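Local coordinates for mannan endo-1,6-alpha-mannosidase (PDB 6RY0), which probably cleaves alpha-1,6-mannosidic linkages, as a calcium-binding glycoside hydrolase family 76 enzyme linked to the transfer of GPI-anchored glycoproteins into fungal cell walls, at residues A[36-50]-A[389-403]. Residues are numbered along the deposited sequence; the frame is centred on the assembly and turned at random.
Sequences ILESARTLAYDMMLF and AGEAMSVLAAVSSLL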
loop_
_atom_site.group_PDB
_atom_site.type_symbol
_atom_site.label_atom_id
_atom_site.label_comp_id
_atom_site.label_asym_id
_atom_site.label_seq_id
_atom_site.Cartn_x
_atom_site.Cartn_y
_atom_site.Cartn_z
ATOM N N ILE A 36 -1.081 -1.938 23.802
ATOM C CA ILE A 36 -0.972 -1.870 22.340
ATOM C C ILE A 36 0.447 -1.546 21.934
ATOM O O ILE A 36 0.992 -2.154 21.005
ATOM C CB ILE A 36 -1.953 -0.862 21.767
ATOM C CG1 ILE A 36 -3.403 -1.314 22.004
ATOM C CG2 ILE A 36 -1.729 -0.667 20.260
ATOM C CD1 ILE A 36 -4.435 -0.208 21.783
ATOM N N LEU A 37 1.082 -0.583 22.599
ATOM C CA LEU A 37 2.474 -0.254 22.284
ATOM C C LEU A 37 3.388 -1.435 22.462
ATOM O O LEU A 37 4.249 -1.674 21.617
ATOM C CB LEU A 37 2.960 0.917 23.132
ATOM C CG LEU A 37 2.427 2.291 22.748
ATOM C CD1 LEU A 37 2.650 3.277 23.905
ATOM C CD2 LEU A 37 3.135 2.780 21.511
ATOM N N GLU A 38 3.213 -2.176 23.558
ATOM C CA GLU A 38 4.056 -3.339 23.777
ATOM C C GLU A 38 3.804 -4.418 22.735
ATOM O O GLU A 38 4.749 -5.025 22.220
ATOM C CB GLU A 38 3.851 -3.911 25.193
ATOM C CG GLU A 38 4.630 -5.206 25.450
ATOM C CD GLU A 38 4.437 -5.796 26.825
ATOM O OE1 GLU A 38 4.402 -4.990 27.795
ATOM O OE2 GLU A 38 4.353 -7.069 26.940
ATOM N N SER A 39 2.534 -4.710 22.457
ATOM C CA SER A 39 2.224 -5.699 21.433
ATOM C C SER A 39 2.808 -5.291 20.079
ATOM O O SER A 39 3.406 -6.105 19.379
ATOM C CB SER A 39 0.730 -5.901 21.342
ATOM O OG SER A 39 0.266 -6.553 22.511
ATOM N N ALA A 40 2.636 -4.025 19.711
ATOM C CA ALA A 40 3.186 -3.549 18.444
ATOM C C ALA A 40 4.701 -3.674 18.409
ATOM O O ALA A 40 5.257 -4.039 17.372
ATOM C CB ALA A 40 2.751 -2.102 18.201
ATOM N N ARG A 41 5.378 -3.384 19.515
ATOM C CA ARG A 41 6.822 -3.504 19.515
ATOM C C ARG A 41 7.259 -4.946 19.307
ATOM O O ARG A 41 8.213 -5.214 18.565
ATOM C CB ARG A 41 7.378 -2.929 20.819
ATOM C CG ARG A 41 8.847 -2.709 20.783
ATOM C CD ARG A 41 9.393 -2.119 22.050
ATOM N NE ARG A 41 9.788 -3.157 22.998
ATOM C CZ ARG A 41 10.869 -3.939 22.887
ATOM N NH1 ARG A 41 11.723 -3.832 21.847
ATOM N NH2 ARG A 41 11.103 -4.872 23.813
ATOM N N THR A 42 6.559 -5.884 19.926
ATOM C CA THR A 42 6.904 -7.290 19.740
ATOM C C THR A 42 6.575 -7.767 18.344
ATOM O O THR A 42 7.357 -8.516 17.731
ATOM C CB THR A 42 6.188 -8.137 20.817
ATOM O OG1 THR A 42 6.496 -7.633 22.120
ATOM C CG2 THR A 42 6.550 -9.603 20.711
ATOM N N LEU A 43 5.456 -7.306 17.798
ATOM C CA LEU A 43 5.103 -7.636 16.421
ATOM C C LEU A 43 6.126 -7.037 15.449
ATOM O O LEU A 43 6.453 -7.650 14.410
ATOM C CB LEU A 43 3.702 -7.125 16.101
ATOM C CG LEU A 43 2.581 -7.932 16.755
ATOM C CD1 LEU A 43 1.321 -7.096 16.834
ATOM C CD2 LEU A 43 2.347 -9.210 16.008
ATOM N N ALA A 44 6.645 -5.852 15.746
ATOM C CA ALA A 44 7.655 -5.231 14.906
ATOM C C ALA A 44 8.939 -6.064 14.924
ATOM O O ALA A 44 9.629 -6.192 13.908
ATOM C CB ALA A 44 7.905 -3.784 15.329
ATOM N N TYR A 45 9.288 -6.604 16.083
ATOM C CA TYR A 45 10.435 -7.505 16.216
ATOM C C TYR A 45 10.215 -8.767 15.385
ATOM O O TYR A 45 11.089 -9.161 14.618
ATOM C CB TYR A 45 10.631 -7.814 17.723
ATOM C CG TYR A 45 11.732 -8.808 17.976
ATOM C CD1 TYR A 45 11.504 -10.169 17.896
ATOM C CD2 TYR A 45 13.026 -8.367 18.307
ATOM C CE1 TYR A 45 12.589 -11.075 18.097
ATOM C CE2 TYR A 45 14.073 -9.256 18.517
ATOM C CZ TYR A 45 13.850 -10.575 18.369
ATOM O OH TYR A 45 14.872 -11.481 18.525
ATOM N N ASP A 46 9.072 -9.429 15.547
ATOM C CA ASP A 46 8.841 -10.670 14.826
ATOM C C ASP A 46 8.804 -10.465 13.329
ATOM O O ASP A 46 9.296 -11.313 12.591
ATOM C CB ASP A 46 7.566 -11.357 15.294
ATOM C CG ASP A 46 7.768 -12.207 16.537
ATOM O OD1 ASP A 46 8.920 -12.301 17.016
ATOM O OD2 ASP A 46 6.760 -12.810 17.023
ATOM N N MET A 47 8.265 -9.358 12.839
ATOM C CA MET A 47 8.281 -9.105 11.407
ATOM C C MET A 47 9.729 -8.881 10.928
ATOM O O MET A 47 10.120 -9.351 9.867
ATOM C CB MET A 47 7.391 -7.897 11.093
ATOM C CG MET A 47 7.394 -7.403 9.663
ATOM S SD MET A 47 6.778 -8.623 8.524
ATOM C CE MET A 47 7.540 -8.144 6.990
ATOM N N MET A 48 10.525 -8.183 11.721
ATOM C CA MET A 48 11.884 -7.863 11.315
ATOM C C MET A 48 12.737 -9.124 11.228
ATOM O O MET A 48 13.693 -9.136 10.463
ATOM C CB MET A 48 12.505 -6.824 12.251
ATOM C CG MET A 48 13.837 -6.209 11.836
ATOM S SD MET A 48 13.670 -5.326 10.257
ATOM C CE MET A 48 12.835 -3.791 10.313
ATOM N N LEU A 49 12.398 -10.193 11.957
ATOM C CA LEU A 49 13.147 -11.438 11.856
ATOM C C LEU A 49 13.138 -11.992 10.420
ATOM O O LEU A 49 14.046 -12.730 10.031
ATOM C CB LEU A 49 12.607 -12.507 12.797
ATOM C CG LEU A 49 12.780 -12.219 14.285
ATOM C CD1 LEU A 49 12.050 -13.316 15.083
ATOM C CD2 LEU A 49 14.241 -12.161 14.682
ATOM N N PHE A 50 12.097 -11.693 9.631
ATOM C CA PHE A 50 12.066 -12.174 8.256
ATOM C C PHE A 50 13.077 -11.465 7.359
ATOM O O PHE A 50 13.426 -11.977 6.297
ATOM C CB PHE A 50 10.667 -11.974 7.667
ATOM C CG PHE A 50 9.619 -12.856 8.280
ATOM C CD1 PHE A 50 9.414 -14.146 7.827
ATOM C CD2 PHE A 50 8.802 -12.382 9.270
ATOM C CE1 PHE A 50 8.443 -14.952 8.391
ATOM C CE2 PHE A 50 7.840 -13.198 9.849
ATOM C CZ PHE A 50 7.664 -14.485 9.410
ATOM N N ALA A 389 5.792 -13.908 6.307
ATOM C CA ALA A 389 6.097 -12.490 6.479
ATOM C C ALA A 389 4.907 -11.595 6.208
ATOM O O ALA A 389 4.757 -10.568 6.877
ATOM C CB ALA A 389 7.254 -12.089 5.557
ATOM N N GLY A 390 4.056 -11.939 5.254
ATOM C CA GLY A 390 2.923 -11.076 4.971
ATOM C C GLY A 390 1.909 -11.068 6.086
ATOM O O GLY A 390 1.341 -10.014 6.412
ATOM N N GLU A 391 1.689 -12.233 6.696
ATOM C CA GLU A 391 0.805 -12.338 7.842
ATOM C C GLU A 391 1.326 -11.493 8.997
ATOM O O GLU A 391 0.576 -10.779 9.666
ATOM C CB GLU A 391 0.677 -13.812 8.275
ATOM C CG GLU A 391 0.020 -14.741 7.250
ATOM C CD GLU A 391 0.950 -15.383 6.251
ATOM O OE1 GLU A 391 1.986 -14.786 5.869
ATOM O OE2 GLU A 391 0.588 -16.499 5.811
ATOM N N ALA A 392 2.629 -11.588 9.247
ATOM C CA ALA A 392 3.265 -10.803 10.296
ATOM C C ALA A 392 3.139 -9.316 10.016
ATOM O O ALA A 392 2.874 -8.508 10.913
ATOM C CB ALA A 392 4.712 -11.222 10.434
ATOM N N MET A 393 3.331 -8.931 8.754
ATOM C CA MET A 393 3.227 -7.524 8.363
ATOM C C MET A 393 1.796 -7.012 8.580
ATOM O O MET A 393 1.586 -5.887 9.045
ATOM C CB MET A 393 3.626 -7.380 6.891
ATOM C CG MET A 393 3.871 -5.923 6.458
ATOM S SD MET A 393 4.101 -5.676 4.685
ATOM C CE MET A 393 5.396 -6.851 4.358
ATOM N N SER A 394 0.820 -7.848 8.218
ATOM C CA SER A 394 -0.566 -7.460 8.349
ATOM C C SER A 394 -0.996 -7.291 9.792
ATOM O O SER A 394 -1.743 -6.347 10.091
ATOM C CB SER A 394 -1.474 -8.435 7.595
ATOM O OG SER A 394 -1.291 -8.277 6.202
ATOM N N VAL A 395 -0.560 -8.174 10.698
ATOM C CA VAL A 395 -0.917 -7.989 12.093
ATOM C C VAL A 395 -0.203 -6.764 12.676
ATOM O O VAL A 395 -0.806 -5.996 13.423
ATOM C CB VAL A 395 -0.660 -9.241 12.934
ATOM C CG1 VAL A 395 -1.063 -8.992 14.384
ATOM C CG2 VAL A 395 -1.434 -10.420 12.348
ATOM N N LEU A 396 1.073 -6.575 12.340
ATOM C CA LEU A 396 1.785 -5.378 12.767
ATOM C C LEU A 396 1.024 -4.109 12.358
ATOM O O LEU A 396 0.846 -3.181 13.156
ATOM C CB LEU A 396 3.195 -5.370 12.202
ATOM C CG LEU A 396 4.012 -4.084 12.414
ATOM C CD1 LEU A 396 4.206 -3.794 13.875
ATOM C CD2 LEU A 396 5.353 -4.219 11.714
ATOM N N ALA A 397 0.580 -4.068 11.105
ATOM C CA ALA A 397 -0.171 -2.934 10.593
ATOM C C ALA A 397 -1.471 -2.718 11.363
ATOM O O ALA A 397 -1.804 -1.599 11.751
ATOM C CB ALA A 397 -0.470 -3.178 9.112
ATOM N N ALA A 398 -2.214 -3.793 11.589
ATOM C CA ALA A 398 -3.505 -3.681 12.264
ATOM C C ALA A 398 -3.346 -3.209 13.698
ATOM O O ALA A 398 -4.107 -2.363 14.171
ATOM C CB ALA A 398 -4.255 -5.013 12.214
ATOM N N VAL A 399 -2.381 -3.768 14.418
ATOM C CA VAL A 399 -2.216 -3.409 15.817
ATOM C C VAL A 399 -1.665 -1.997 15.950
ATOM O O VAL A 399 -2.154 -1.200 16.754
ATOM C CB VAL A 399 -1.362 -4.466 16.550
ATOM C CG1 VAL A 399 -1.013 -3.999 17.961
ATOM C CG2 VAL A 399 -2.100 -5.790 16.588
ATOM N N SER A 400 -0.644 -1.649 15.160
ATOM C CA SER A 400 -0.108 -0.293 15.240
ATOM C C SER A 400 -1.177 0.739 14.952
ATOM O O SER A 400 -1.257 1.799 15.585
ATOM C CB SER A 400 1.061 -0.083 14.266
ATOM O OG SER A 400 2.103 -0.986 14.511
ATOM N N SER A 401 -2.024 0.459 13.965
ATOM C CA SER A 401 -3.019 1.427 13.563
ATOM C C SER A 401 -4.116 1.620 14.613
ATOM O O SER A 401 -4.845 2.618 14.545
ATOM C CB SER A 401 -3.593 1.056 12.200
ATOM O OG SER A 401 -2.597 1.233 11.206
ATOM N N LEU A 402 -4.193 0.746 15.634
ATOM C CA LEU A 402 -5.066 1.019 16.769
ATOM C C LEU A 402 -4.678 2.307 17.492
ATOM O O LEU A 402 -5.476 2.816 18.259
ATOM C CB LEU A 402 -5.038 -0.138 17.776
ATOM C CG LEU A 402 -5.640 -1.448 17.280
ATOM C CD1 LEU A 402 -5.418 -2.507 18.325
ATOM C CD2 LEU A 402 -7.131 -1.316 16.933
ATOM N N LEU A 403 -3.471 2.816 17.263
ATOM C CA LEU A 403 -3.018 4.032 17.881
ATOM C C LEU A 403 -3.310 5.285 17.065
ATOM O O LEU A 403 -2.838 6.366 17.409
ATOM C CB LEU A 403 -1.522 3.937 18.200
ATOM C CG LEU A 403 -1.144 2.769 19.130
ATOM C CD1 LEU A 403 0.374 2.539 19.091
ATOM C CD2 LEU A 403 -1.643 3.012 20.538
HETATM O O HOH W 1 4.464 -9.244 13.171
#
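Antiparallel helices 33-48 and 389-401 pack knobs-into-holes in the (alpha/alpha)6 barrel of the GH76 family, joining the first and last long helices of the chain, consistent with closure of the helical ring here. The axes of 36-48 and 389-401 approach to 9.0 Å at a crossing angle of -159°, and no direct hydrogen bond links them. L396 sits among A40, L43, A44 and M47; with CG anti to the backbone N (chi1 172°), its CD1 rests 3.7 Å from A40 O. V399 fills the next hole, where its CG2 meets L43 CD1, the two side chains crossing at about a right angle. At one end I36 CG2 lies 3.7 Å from L403 CG. At the other, M47 in one modelled conformer sits among A389, A392, M393 and L396. A389 N is hydrogen-bonded to Y74 OH, and A389 CB makes a CH-pi contact over one face of the F50 ring, 3.9 Å from its centroid. With the ring cut back to an alanine here, A389 CB is likely to lose its CH-pi partner and A392 CB its contact with F50 CE2. Between the backbones, one water donates to both L43 O (2.8 Å) and A392 O (2.9 Å).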